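Local coordinates for uncharacterized protein Atu2773 (Agrobacterium tumefaciens, PDB 2QV5) that is of unknown function but belongs to the divergent polysaccharide deacetylase family, whose relatives include carbohydrate esterases and glycoside hydrolases, at residues Ile82-Pro87 and Ala121-Tyr126; Arg31-Val36 and Gln212-Ala217; Pro87-Gly92 and Gly134-Ala139. One frame throughout, in Å; residues are numbered along the deposited sequence. Where two conformers were deposited one is given.

Contact 1: Ile82-Pro87 and Ala121-Tyr126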
ATOM      1  N   ILE A  82      -6.679   4.247   2.784  1.00  9.09           N
ATOM      2  CA  ILE A  82      -6.173   3.007   3.383  0.50 12.96           C
ATOM      3  C   ILE A  82      -5.862   1.967   2.298  1.00 10.21           C
ATOM      4  O   ILE A  82      -6.630   1.853   1.347  1.00 11.13           O
ATOM      5  CB  ILE A  82      -7.222   2.450   4.408  0.50 14.29           C
ATOM      6  CG1 ILE A  82      -6.993   3.023   5.809  0.50 17.76           C
ATOM      7  CG2 ILE A  82      -7.167   0.932   4.548  0.50 17.36           C
ATOM      8  CD1 ILE A  82      -7.422   4.429   6.018  0.50 21.43           C
ATOM      9  N   LEU A  83      -4.775   1.208   2.463  1.00  8.95           N
ATOM     10  CA  LEU A  83      -4.472   0.026   1.630  1.00  7.25           C
ATOM     11  C   LEU A  83      -4.398  -1.222   2.507  1.00 16.22           C
ATOM     12  O   LEU A  83      -4.004  -1.139   3.677  1.00 15.43           O
ATOM     13  CB  LEU A  83      -3.148   0.200   0.891  1.00  9.01           C
ATOM     14  CG  LEU A  83      -3.056   1.308  -0.162  1.00 16.11           C
ATOM     15  CD1 LEU A  83      -1.687   1.374  -0.766  1.00 12.12           C
ATOM     16  CD2 LEU A  83      -4.082   1.111  -1.263  1.00  8.71           C
ATOM     17  N   LEU A  84      -4.776  -2.372   1.947  1.00 12.39           N
ATOM     18  CA  LEU A  84      -4.613  -3.653   2.630  1.00 14.32           C
ATOM     19  C   LEU A  84      -3.303  -4.333   2.219  1.00  9.34           C
ATOM     20  O   LEU A  84      -3.084  -4.565   1.044  1.00 14.20           O
ATOM     21  CB  LEU A  84      -5.779  -4.579   2.280  1.00 13.09           C
ATOM     22  CG  LEU A  84      -5.804  -5.959   2.945  1.00 16.68           C
ATOM     23  CD1 LEU A  84      -5.785  -5.859   4.483  1.00 10.38           C
ATOM     24  CD2 LEU A  84      -7.020  -6.690   2.455  1.00 21.15           C
ATOM     25  N   GLN A  85      -2.448  -4.664   3.182  1.00 11.08           N
ATOM     26  CA  GLN A  85      -1.207  -5.395   2.869  1.00 15.71           C
ATOM     27  C   GLN A  85      -1.420  -6.903   2.885  1.00 15.41           C
ATOM     28  O   GLN A  85      -1.803  -7.471   3.909  1.00 19.57           O
ATOM     29  CB  GLN A  85      -0.087  -5.054   3.839  1.00 15.07           C
ATOM     30  CG  GLN A  85       0.519  -3.705   3.650  1.00 21.36           C
ATOM     31  CD  GLN A  85       1.460  -3.324   4.781  1.00 29.83           C
ATOM     32  OE1 GLN A  85       1.031  -3.106   5.911  1.00 32.07           O
ATOM     33  NE2 GLN A  85       2.748  -3.229   4.473  1.00 34.54           N
ATOM     34  N   ILE A  86      -1.133  -7.545   1.759  1.00 13.83           N
ATOM     35  CA  ILE A  86      -1.330  -8.977   1.596  1.00 16.50           C
ATOM     36  C   ILE A  86      -0.003  -9.723   1.722  1.00 19.55           C
ATOM     37  O   ILE A  86       0.923  -9.457   0.958  1.00 20.32           O
ATOM     38  CB  ILE A  86      -1.974  -9.278   0.221  1.00 20.48           C
ATOM     39  CG1 ILE A  86      -3.308  -8.540   0.087  1.00 17.47           C
ATOM     40  CG2 ILE A  86      -2.170 -10.782   0.021  1.00 20.15           C
ATOM     41  CD1 ILE A  86      -4.340  -8.999   1.089  1.00 16.30           C
ATOM     42  N   PRO A  87       0.094 -10.661   2.685  1.00 25.65           N
ATOM     43  CA  PRO A  87       1.324 -11.453   2.839  1.00 24.37           C
ATOM     44  C   PRO A  87       1.579 -12.383   1.641  1.00 19.07           C
ATOM     45  O   PRO A  87       0.719 -13.188   1.292  1.00 20.54           O
ATOM     46  CB  PRO A  87       1.068 -12.259   4.124  1.00 23.70           C
ATOM     47  CG  PRO A  87      -0.397 -12.304   4.280  1.00 25.93           C
ATOM     48  CD  PRO A  87      -0.932 -11.030   3.677  1.00 27.65           C
ATOM     49  N   ALA A 121     -11.362  -9.681   3.819  1.00 21.39           N
ATOM     50  CA  ALA A 121     -12.553  -9.542   4.645  1.00 17.22           C
ATOM     51  C   ALA A 121     -12.274  -8.935   6.019  1.00 17.09           C
ATOM     52  O   ALA A 121     -13.206  -8.634   6.768  1.00 24.93           O
ATOM     53  CB  ALA A 121     -13.233 -10.916   4.789  1.00 23.55           C
ATOM     54  N   LYS A 122     -11.000  -8.735   6.351  1.00 16.04           N
ATOM     55  CA  LYS A 122     -10.637  -8.282   7.698  1.00 19.90           C
ATOM     56  C   LYS A 122     -10.836  -6.795   7.967  1.00 21.24           C
ATOM     57  O   LYS A 122     -11.020  -6.392   9.117  1.00 20.44           O
ATOM     58  CB  LYS A 122      -9.218  -8.715   8.038  1.00 24.22           C
ATOM     59  CG  LYS A 122      -9.139 -10.193   8.393  1.00 27.16           C
ATOM     60  CD  LYS A 122      -7.713 -10.621   8.566  1.00 30.10           C
ATOM     61  CE  LYS A 122      -7.631 -12.090   8.931  1.00 28.63           C
ATOM     62  NZ  LYS A 122      -6.207 -12.514   8.997  1.00 36.21           N
ATOM     63  N   ILE A 123     -10.773  -5.982   6.911  1.00 19.55           N
ATOM     64  CA  ILE A 123     -11.132  -4.565   6.974  1.00 14.83           C
ATOM     65  C   ILE A 123     -12.029  -4.192   5.788  1.00 17.71           C
ATOM     66  O   ILE A 123     -12.274  -5.001   4.909  1.00 14.40           O
ATOM     67  CB  ILE A 123      -9.893  -3.618   6.972  1.00 14.48           C
ATOM     68  CG1 ILE A 123      -9.015  -3.844   5.739  1.00 16.03           C
ATOM     69  CG2 ILE A 123      -9.058  -3.771   8.262  1.00 19.56           C
ATOM     70  CD1 ILE A 123      -8.068  -2.684   5.474  1.00 18.80           C
ATOM     71  N   THR A 124     -12.499  -2.952   5.767  1.00 11.73           N
ATOM     72  CA  THR A 124     -13.260  -2.453   4.632  1.00 15.22           C
ATOM     73  C   THR A 124     -12.740  -1.061   4.315  1.00 12.67           C
ATOM     74  O   THR A 124     -11.883  -0.549   5.033  1.00 13.05           O
ATOM     75  CB  THR A 124     -14.792  -2.477   4.896  1.00 15.23           C
ATOM     76  OG1 THR A 124     -15.499  -2.005   3.737  1.00 22.24           O
ATOM     77  CG2 THR A 124     -15.161  -1.625   6.093  1.00 18.00           C
ATOM     78  N   ASN A 125     -13.243  -0.482   3.225  1.00 16.03           N
ATOM     79  CA  ASN A 125     -13.013   0.907   2.863  1.00 16.40           C
ATOM     80  C   ASN A 125     -11.577   1.222   2.459  1.00 12.16           C
ATOM     81  O   ASN A 125     -11.062   2.322   2.696  1.00 11.54           O
ATOM     82  CB  ASN A 125     -13.575   1.860   3.932  1.00 20.47           C
ATOM     83  CG  ASN A 125     -15.101   1.782   4.029  1.00 25.28           C
ATOM     84  OD1 ASN A 125     -15.715   0.737   3.774  1.00 32.75           O
ATOM     85  ND2 ASN A 125     -15.714   2.888   4.362  1.00 16.59           N
ATOM     86  N   TYR A 126     -10.945   0.231   1.836  1.00 10.56           N
ATOM     87  CA  TYR A 126      -9.600   0.389   1.286  1.00  7.07           C
ATOM     88  C   TYR A 126      -9.668   0.499  -0.239  1.00  5.01           C
ATOM     89  O   TYR A 126     -10.595  -0.016  -0.846  1.00  6.93           O
ATOM     90  CB  TYR A 126      -8.651  -0.729   1.747  1.00  6.60           C
ATOM     91  CG  TYR A 126      -9.125  -2.146   1.504  1.00 14.63           C
ATOM     92  CD1 TYR A 126      -8.743  -2.846   0.354  1.00 10.57           C
ATOM     93  CD2 TYR A 126      -9.927  -2.797   2.434  1.00  7.62           C
ATOM     94  CE1 TYR A 126      -9.172  -4.154   0.141  1.00 12.25           C
ATOM     95  CE2 TYR A 126     -10.362  -4.092   2.232  1.00 11.70           C
ATOM     96  CZ  TYR A 126      -9.974  -4.763   1.082  1.00 10.96           C
ATOM     97  OH  TYR A 126     -10.398  -6.052   0.896  1.00 15.05           O
TER
HETATM   98  O   HOH W   1      -9.324   4.286   1.561  1.00 13.52           O
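Leu-84 of strand 82-88 lies against the ring of Tyr-126, and this is the close-packed side of the contact. Its CB stands 4.0 Å from the centroid of the Tyr-126 ring and 15° off the ring normal, a CH-pi contact over one face, displaced toward the rim. With CG anti to the backbone N (chi1 -178°), Leu-84 carries CD2 to 3.8 Å from Tyr-126 OH, while CD1 turns to Ile-123, sliding past that side chain in the opposite direction and reaching its CG1 at 4.0 Å. In one of its two conformers, Ile-82 brings CG2 to 3.8 Å from Ile-123 CD1 and 3.6 Å from Tyr-126 CB. The phenol hydroxyl is tied to Met-120 O at the end of helix 109-120, which fixes the far end of the ring. This is the return of a beta-alpha-beta crossover: the chain leaves helix 109-120 through 121-126 and enters strand 128-131, parallel to and paired with 82-88. Toward Asn-125 the packing gives way to water. No direct hydrogen bond joins the two segments; instead one water accepts from Ile-82 N at 2.9 Å and donates to Asn-125 O. The Asn-125 side chain leads away from the strand, and its OD1 accepts a hydrogen bond from Thr-124 OG1 at 2.8 Å, within the partly exposed loop.

Contact 2: Arg31-Val36 and Gln212-Ala217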
ATOM      1  N   ARG A  31       3.027  16.036  -7.434  1.00 12.68           N
ATOM      2  CA  ARG A  31       2.249  15.313  -6.427  1.00 10.31           C
ATOM      3  C   ARG A  31       3.059  14.163  -5.863  1.00 14.92           C
ATOM      4  O   ARG A  31       3.874  13.573  -6.573  1.00 10.84           O
ATOM      5  CB  ARG A  31       0.959  14.760  -7.027  1.00 12.60           C
ATOM      6  CG  ARG A  31      -0.053  15.787  -7.483  1.00 12.02           C
ATOM      7  CD  ARG A  31      -1.263  15.099  -8.088  1.00 14.66           C
ATOM      8  NE  ARG A  31      -0.929  14.399  -9.334  1.00 19.06           N
ATOM      9  CZ  ARG A  31      -1.723  13.516  -9.941  1.00 24.66           C
ATOM     10  NH1 ARG A  31      -2.906  13.221  -9.432  1.00 27.77           N
ATOM     11  NH2 ARG A  31      -1.330  12.913 -11.053  1.00 22.13           N
ATOM     12  N   VAL A  32       2.834  13.850  -4.589  1.00 11.71           N
ATOM     13  CA  VAL A  32       3.556  12.765  -3.924  1.00 11.93           C
ATOM     14  C   VAL A  32       2.541  11.946  -3.128  1.00 16.04           C
ATOM     15  O   VAL A  32       1.699  12.531  -2.456  1.00 12.77           O
ATOM     16  CB  VAL A  32       4.654  13.337  -2.961  1.00  8.92           C
ATOM     17  CG1 VAL A  32       5.090  12.323  -1.912  1.00 17.28           C
ATOM     18  CG2 VAL A  32       5.888  13.827  -3.740  1.00 15.43           C
ATOM     19  N   ALA A  33       2.596  10.615  -3.219  1.00 11.67           N
ATOM     20  CA  ALA A  33       1.886   9.750  -2.263  1.00 11.53           C
ATOM     21  C   ALA A  33       2.925   9.086  -1.375  1.00  7.61           C
ATOM     22  O   ALA A  33       4.021   8.769  -1.828  1.00 10.76           O
ATOM     23  CB  ALA A  33       1.033   8.687  -2.963  1.00  9.34           C
ATOM     24  N   ILE A  34       2.597   8.923  -0.099  1.00  5.58           N
ATOM     25  CA  ILE A  34       3.480   8.210   0.838  1.00  6.95           C
ATOM     26  C   ILE A  34       2.613   7.200   1.557  1.00  7.86           C
ATOM     27  O   ILE A  34       1.565   7.567   2.092  1.00 10.27           O
ATOM     28  CB  ILE A  34       4.158   9.146   1.886  1.00  6.72           C
ATOM     29  CG1 ILE A  34       5.176  10.084   1.227  1.00 16.86           C
ATOM     30  CG2 ILE A  34       4.859   8.310   2.989  1.00  9.82           C
ATOM     31  CD1 ILE A  34       5.411  11.377   2.001  1.00 21.79           C
ATOM     32  N   VAL A  35       3.028   5.936   1.523  1.00 10.56           N
ATOM     33  CA  VAL A  35       2.370   4.885   2.265  1.00  9.75           C
ATOM     34  C   VAL A  35       3.196   4.507   3.495  1.00  8.54           C
ATOM     35  O   VAL A  35       4.386   4.174   3.395  1.00 11.41           O
ATOM     36  CB  VAL A  35       2.130   3.632   1.385  1.00 12.76           C
ATOM     37  CG1 VAL A  35       1.297   2.584   2.124  1.00 15.90           C
ATOM     38  CG2 VAL A  35       1.473   4.019   0.086  1.00 12.53           C
ATOM     39  N   VAL A  36       2.563   4.572   4.660  1.00 12.71           N
ATOM     40  CA  VAL A  36       3.168   4.032   5.863  1.00 13.09           C
ATOM     41  C   VAL A  36       2.409   2.749   6.181  1.00 16.15           C
ATOM     42  O   VAL A  36       1.215   2.777   6.494  1.00  9.87           O
ATOM     43  CB  VAL A  36       3.158   5.028   7.050  1.00 12.28           C
ATOM     44  CG1 VAL A  36       3.755   4.366   8.304  1.00 15.65           C
ATOM     45  CG2 VAL A  36       3.949   6.281   6.705  1.00 11.80           C
ATOM     46  N   GLN A 212       4.930  13.088 -10.616  1.00 13.22           N
ATOM     47  CA  GLN A 212       4.416  12.342  -9.457  1.00 15.84           C
ATOM     48  C   GLN A 212       5.385  11.245  -9.015  1.00 15.70           C
ATOM     49  O   GLN A 212       6.195  10.765  -9.817  1.00 12.56           O
ATOM     50  CB  GLN A 212       3.034  11.734  -9.760  1.00 16.48           C
ATOM     51  CG  GLN A 212       3.017  10.701 -10.900  1.00 16.90           C
ATOM     52  CD  GLN A 212       1.624  10.201 -11.262  1.00 25.32           C
ATOM     53  OE1 GLN A 212       0.749  10.983 -11.636  1.00 45.78           O
ATOM     54  NE2 GLN A 212       1.423   8.885 -11.181  1.00 32.60           N
ATOM     55  N   ALA A 213       5.295  10.867  -7.740  1.00 14.28           N
ATOM     56  CA  ALA A 213       6.026   9.720  -7.201  1.00 10.34           C
ATOM     57  C   ALA A 213       5.393   9.163  -5.926  1.00 12.66           C
ATOM     58  O   ALA A 213       4.676   9.866  -5.217  1.00  8.89           O
ATOM     59  CB  ALA A 213       7.489  10.077  -6.938  1.00 11.03           C
ATOM     60  N   ILE A 214       5.697   7.895  -5.641  1.00  9.58           N
ATOM     61  CA  ILE A 214       5.180   7.169  -4.480  1.00  9.99           C
ATOM     62  C   ILE A 214       6.348   6.693  -3.624  1.00 13.96           C
ATOM     63  O   ILE A 214       7.275   6.059  -4.133  1.00 13.36           O
ATOM     64  CB  ILE A 214       4.332   5.938  -4.895  1.00  5.25           C
ATOM     65  CG1 ILE A 214       3.101   6.352  -5.720  1.00  7.13           C
ATOM     66  CG2 ILE A 214       3.916   5.120  -3.647  1.00  8.60           C
ATOM     67  CD1 ILE A 214       2.411   5.193  -6.460  1.00 11.65           C
ATOM     68  N   GLY A 215       6.315   7.031  -2.334  1.00 10.79           N
ATOM     69  CA  GLY A 215       7.258   6.505  -1.357  1.00 11.48           C
ATOM     70  C   GLY A 215       6.560   5.544  -0.416  1.00 14.35           C
ATOM     71  O   GLY A 215       5.370   5.698  -0.136  1.00 12.52           O
ATOM     72  N   VAL A 216       7.283   4.526   0.043  1.00 11.87           N
ATOM     73  CA  VAL A 216       6.727   3.575   1.003  1.00 15.53           C
ATOM     74  C   VAL A 216       7.610   3.510   2.258  1.00 14.37           C
ATOM     75  O   VAL A 216       8.824   3.698   2.182  1.00 16.57           O
ATOM     76  CB  VAL A 216       6.507   2.155   0.403  1.00 19.77           C
ATOM     77  CG1 VAL A 216       5.379   2.159  -0.617  1.00 21.43           C
ATOM     78  CG2 VAL A 216       7.782   1.605  -0.226  1.00 14.08           C
ATOM     79  N   ALA A 217       6.970   3.304   3.401  1.00 12.97           N
ATOM     80  CA  ALA A 217       7.651   3.123   4.677  1.00 12.03           C
ATOM     81  C   ALA A 217       6.816   2.202   5.573  1.00 13.69           C
ATOM     82  O   ALA A 217       5.667   1.884   5.247  1.00 12.57           O
ATOM     83  CB  ALA A 217       7.867   4.458   5.347  1.00 12.23           C
TER
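Five backbone hydrogen bonds join Arg-31 to Val-36 with Gln-212 to Ala-217, adjacent parallel strands whose pairing closes a distorted (beta/alpha) barrel, consistent with the polysaccharide deacetylase family; the segment axes run 16° apart at a closest approach of 4.6 Å. Donors come from both strands in turn. Gly-215 uses both its polar atoms, giving N to Ala-33 O at 2.9 Å and accepting Val-35 N on its own O. The bond from Ala-213 N to Arg-31 O is longer, 3.3 Å, and more bent.

Beyond the backbone the shell is mostly apolar. Ala-33 CB meets Ile-214 CG1 at 4.2 Å, on the side where Leu-247 of helix 244-247 packs over both residues. Across the sheet, Val-32, Ile-34 and Ala-213 rest on Leu-203 of helix 193-210, and Ile-227 of helix 221-233 lies on Ile-34, Val-36 and Ala-217.

At the N-terminal ends, Gln-212, with CG between backbone N and carbonyl carbon (chi1 63°), extends beside Arg-31, which bends at chi3; their amide and guanidinium planes are 72° apart. Trp-24 makes a cation-pi contact with Arg-31, and Gln-212 NE2 donates to Leu-247 O. At the other end, Ala-217 N donates to Val-35 O at 2.7 Å.

Contact 3: Pro87-Gly92 and Gly134-Ala139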
ATOM      1  N   PRO A  87       0.094 -10.661   2.685  1.00 25.65           N
ATOM      2  CA  PRO A  87       1.324 -11.453   2.839  1.00 24.37           C
ATOM      3  C   PRO A  87       1.579 -12.383   1.641  1.00 19.07           C
ATOM      4  O   PRO A  87       0.719 -13.188   1.292  1.00 20.54           O
ATOM      5  CB  PRO A  87       1.068 -12.259   4.124  1.00 23.70           C
ATOM      6  CG  PRO A  87      -0.397 -12.304   4.280  1.00 25.93           C
ATOM      7  CD  PRO A  87      -0.932 -11.030   3.677  1.00 27.65           C
ATOM      8  N   LEU A  88       2.747 -12.243   1.012  1.00 23.19           N
ATOM      9  CA  LEU A  88       3.129 -13.049  -0.153  1.00 21.69           C
ATOM     10  C   LEU A  88       4.467 -13.749   0.084  1.00 25.75           C
ATOM     11  O   LEU A  88       5.287 -13.259   0.856  1.00 21.54           O
ATOM     12  CB  LEU A  88       3.216 -12.187  -1.413  1.00 22.81           C
ATOM     13  CG  LEU A  88       2.032 -11.348  -1.910  1.00 19.13           C
ATOM     14  CD1 LEU A  88       2.472 -10.640  -3.180  1.00 20.17           C
ATOM     15  CD2 LEU A  88       0.808 -12.195  -2.196  1.00 20.32           C
ATOM     16  N   GLU A  89       4.686 -14.885  -0.584  1.00 26.18           N
ATOM     17  CA  GLU A  89       5.842 -15.752  -0.284  1.00 28.15           C
ATOM     18  C   GLU A  89       7.183 -15.080  -0.566  1.00 28.50           C
ATOM     19  O   GLU A  89       7.459 -14.710  -1.707  1.00 29.02           O
ATOM     20  CB  GLU A  89       5.765 -17.073  -1.047  1.00 27.76           C
ATOM     21  CG  GLU A  89       6.739 -18.138  -0.539  1.00 33.55           C
ATOM     22  CD  GLU A  89       6.881 -19.314  -1.488  1.00 38.52           C
ATOM     23  OE1 GLU A  89       5.926 -19.597  -2.240  1.00 32.55           O
ATOM     24  OE2 GLU A  89       7.952 -19.960  -1.482  1.00 44.81           O
ATOM     25  N   PRO A  90       8.014 -14.919   0.480  1.00 30.71           N
ATOM     26  CA  PRO A  90       9.354 -14.365   0.308  1.00 35.26           C
ATOM     27  C   PRO A  90      10.346 -15.450  -0.134  1.00 39.33           C
ATOM     28  O   PRO A  90       9.977 -16.630  -0.209  1.00 40.24           O
ATOM     29  CB  PRO A  90       9.694 -13.854   1.703  1.00 36.54           C
ATOM     30  CG  PRO A  90       8.949 -14.775   2.631  1.00 36.06           C
ATOM     31  CD  PRO A  90       7.731 -15.267   1.887  1.00 31.63           C
ATOM     32  N   PHE A  91      11.586 -15.057  -0.420  1.00 43.46           N
ATOM     33  CA  PHE A  91      12.636 -16.015  -0.793  1.00 46.38           C
ATOM     34  C   PHE A  91      13.083 -16.941   0.346  1.00 49.47           C
ATOM     35  O   PHE A  91      13.530 -18.064   0.097  1.00 49.76           O
ATOM     36  CB  PHE A  91      13.848 -15.292  -1.385  1.00 44.61           C
ATOM     37  CG  PHE A  91      13.686 -14.929  -2.831  1.00 44.42           C
ATOM     38  CD1 PHE A  91      13.573 -15.925  -3.802  1.00 41.24           C
ATOM     39  CD2 PHE A  91      13.651 -13.594  -3.226  1.00 44.07           C
ATOM     40  CE1 PHE A  91      13.419 -15.599  -5.143  1.00 39.17           C
ATOM     41  CE2 PHE A  91      13.503 -13.256  -4.567  1.00 45.84           C
ATOM     42  CZ  PHE A  91      13.383 -14.264  -5.528  1.00 39.39           C
ATOM     43  N   GLY A  92      12.947 -16.475   1.586  1.00 53.59           N
ATOM     44  CA  GLY A  92      13.402 -17.235   2.751  1.00 56.99           C
ATOM     45  C   GLY A  92      12.359 -18.116   3.415  1.00 59.10           C
ATOM     46  O   GLY A  92      12.447 -18.377   4.614  1.00 61.20           O
ATOM     47  N   GLY A 134       7.031 -10.986  -0.685  1.00 23.29           N
ATOM     48  CA  GLY A 134       6.639 -11.529  -1.975  1.00 17.03           C
ATOM     49  C   GLY A 134       7.737 -11.695  -2.997  1.00 22.55           C
ATOM     50  O   GLY A 134       7.445 -11.813  -4.182  1.00 24.59           O
ATOM     51  N   GLY A 135       8.992 -11.712  -2.537  1.00 19.23           N
ATOM     52  CA  GLY A 135      10.151 -11.899  -3.412  1.00 23.40           C
ATOM     53  C   GLY A 135      10.047 -13.084  -4.356  1.00 25.92           C
ATOM     54  O   GLY A 135      10.322 -12.959  -5.553  1.00 32.54           O
ATOM     55  N   ARG A 136       9.643 -14.230  -3.815  1.00 26.70           N
ATOM     56  CA  ARG A 136       9.410 -15.436  -4.609  1.00 29.42           C
ATOM     57  C   ARG A 136       8.118 -15.334  -5.422  1.00 30.33           C
ATOM     58  O   ARG A 136       8.127 -15.598  -6.625  1.00 27.95           O
ATOM     59  CB  ARG A 136       9.396 -16.677  -3.698  1.00 33.95           C
ATOM     60  CG  ARG A 136       9.011 -18.017  -4.356  1.00 42.90           C
ATOM     61  CD  ARG A 136      10.091 -18.569  -5.292  1.00 53.47           C
ATOM     62  NE  ARG A 136      11.400 -18.700  -4.647  1.00 59.47           N
ATOM     63  CZ  ARG A 136      11.921 -19.840  -4.197  1.00 60.63           C
ATOM     64  NH1 ARG A 136      11.255 -20.984  -4.311  1.00 60.88           N
ATOM     65  NH2 ARG A 136      13.119 -19.833  -3.628  1.00 56.76           N
ATOM     66  N   PHE A 137       7.028 -14.926  -4.766  1.00 27.69           N
ATOM     67  CA  PHE A 137       5.690 -14.904  -5.370  1.00 27.82           C
ATOM     68  C   PHE A 137       5.554 -13.989  -6.597  1.00 26.70           C
ATOM     69  O   PHE A 137       4.949 -14.380  -7.604  1.00 24.61           O
ATOM     70  CB  PHE A 137       4.635 -14.530  -4.322  1.00 27.87           C
ATOM     71  CG  PHE A 137       3.227 -14.883  -4.719  1.00 23.65           C
ATOM     72  CD1 PHE A 137       2.707 -16.133  -4.422  1.00 27.50           C
ATOM     73  CD2 PHE A 137       2.421 -13.964  -5.385  1.00 24.05           C
ATOM     74  CE1 PHE A 137       1.412 -16.469  -4.789  1.00 23.69           C
ATOM     75  CE2 PHE A 137       1.123 -14.290  -5.753  1.00 19.55           C
ATOM     76  CZ  PHE A 137       0.615 -15.539  -5.449  1.00 24.43           C
ATOM     77  N   LEU A 138       6.126 -12.790  -6.511  1.00 22.90           N
ATOM     78  CA  LEU A 138       5.969 -11.770  -7.550  1.00 19.85           C
ATOM     79  C   LEU A 138       6.678 -12.092  -8.859  1.00 19.87           C
ATOM     80  O   LEU A 138       6.304 -11.572  -9.908  1.00 18.25           O
ATOM     81  CB  LEU A 138       6.382 -10.379  -7.023  1.00 23.79           C
ATOM     82  CG  LEU A 138       5.515  -9.797  -5.892  1.00 15.14           C
ATOM     83  CD1 LEU A 138       6.228  -8.630  -5.185  1.00 24.08           C
ATOM     84  CD2 LEU A 138       4.093  -9.405  -6.357  1.00 16.32           C
ATOM     85  N   ALA A 139       7.690 -12.954  -8.788  1.00 20.22           N
ATOM     86  CA  ALA A 139       8.428 -13.403  -9.970  1.00 27.32           C
ATOM     87  C   ALA A 139       7.778 -14.601 -10.691  1.00 26.66           C
ATOM     88  O   ALA A 139       8.291 -15.062 -11.715  1.00 29.75           O
ATOM     89  CB  ALA A 139       9.875 -13.723  -9.583  1.00 29.45           C
TER
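Leu-88 packs on Phe-137 and Leu-138, while Glu-89 and Phe-91 both meet Arg-136; the contact joins the end of strand 82-88 and the loop after it to the loop that follows strand 128-131, at the C-terminal rim of the (beta/alpha) barrel. Leu-88 points at the other segment and crosses Phe-137 at about a right angle. Its CD2 sits over one face of the Phe-137 ring, offset toward the rim, at 4.0 Å from CD2 of that ring, while its CD1 reaches Leu-138 CD2 at 3.8 Å. Phe-137 is turned into this position with CG anti to its N (chi1 -162°), and helix 141-153 packs on the same side chain through Ala-143, Leu-144 and Val-147.

One carbonyl, Glu-89 O, takes two N-H groups: it accepts Phe-137 N at 3.1 Å, with an N-H...O angle of 160° and the donor in the carbonyl plane, and a weak bond from Arg-136 N. The side chains of Glu-89 and Arg-136 lie alongside each other, pointing the same way. Glu-89 OE2 comes to 3.6 Å from Arg-136 CG, and its 4.5 Å separation from Arg-136 NH1 is too long for a salt bridge; the oxygen lies well out of the guanidinium plane. Glu-89 OE1 accepts from Ala-105 N instead.

Phe-91 lays one ring face over the Gly-135 to Arg-136 peptide, with Arg-136 N above its centre and Gly-135 C 3.5 Å above the ring plane near the rim. Gly-135 O is 3.3 Å from Phe-91 CZ. Arg-136, bent at chi2 and chi3, places NH2 at the ring edge, in its plane, and Phe-91 CD1 is in turn at the guanidinium edge, the planes being 58° apart. Arg-136 NE lies 3.6 Å from Phe-91 CD1.

Overall arrangement
From the N terminus, strand 30-39 comes first, and its pairing in contact 2 closes the longest loop, with 175 residues lying between its segments; both other contacts fall within that span. Strand 82-88 then serves contacts 1 and 3, which share Pro-87. Contact 1 closes on 121-126 after helix 109-120, and contact 3 on 134-139 after strand 128-131, so the two cross along the chain, their centres about 19 Å apart. Contact 1 ties the start of strand 82-88 to the loop ending the crossover that follows it, contact 3 its end to a later loop. Leu-83 CD1 and Val-35 CG2, 4.2 Å apart, pack contacts 1 and 2 together, although strand 58-62 lies between their strands.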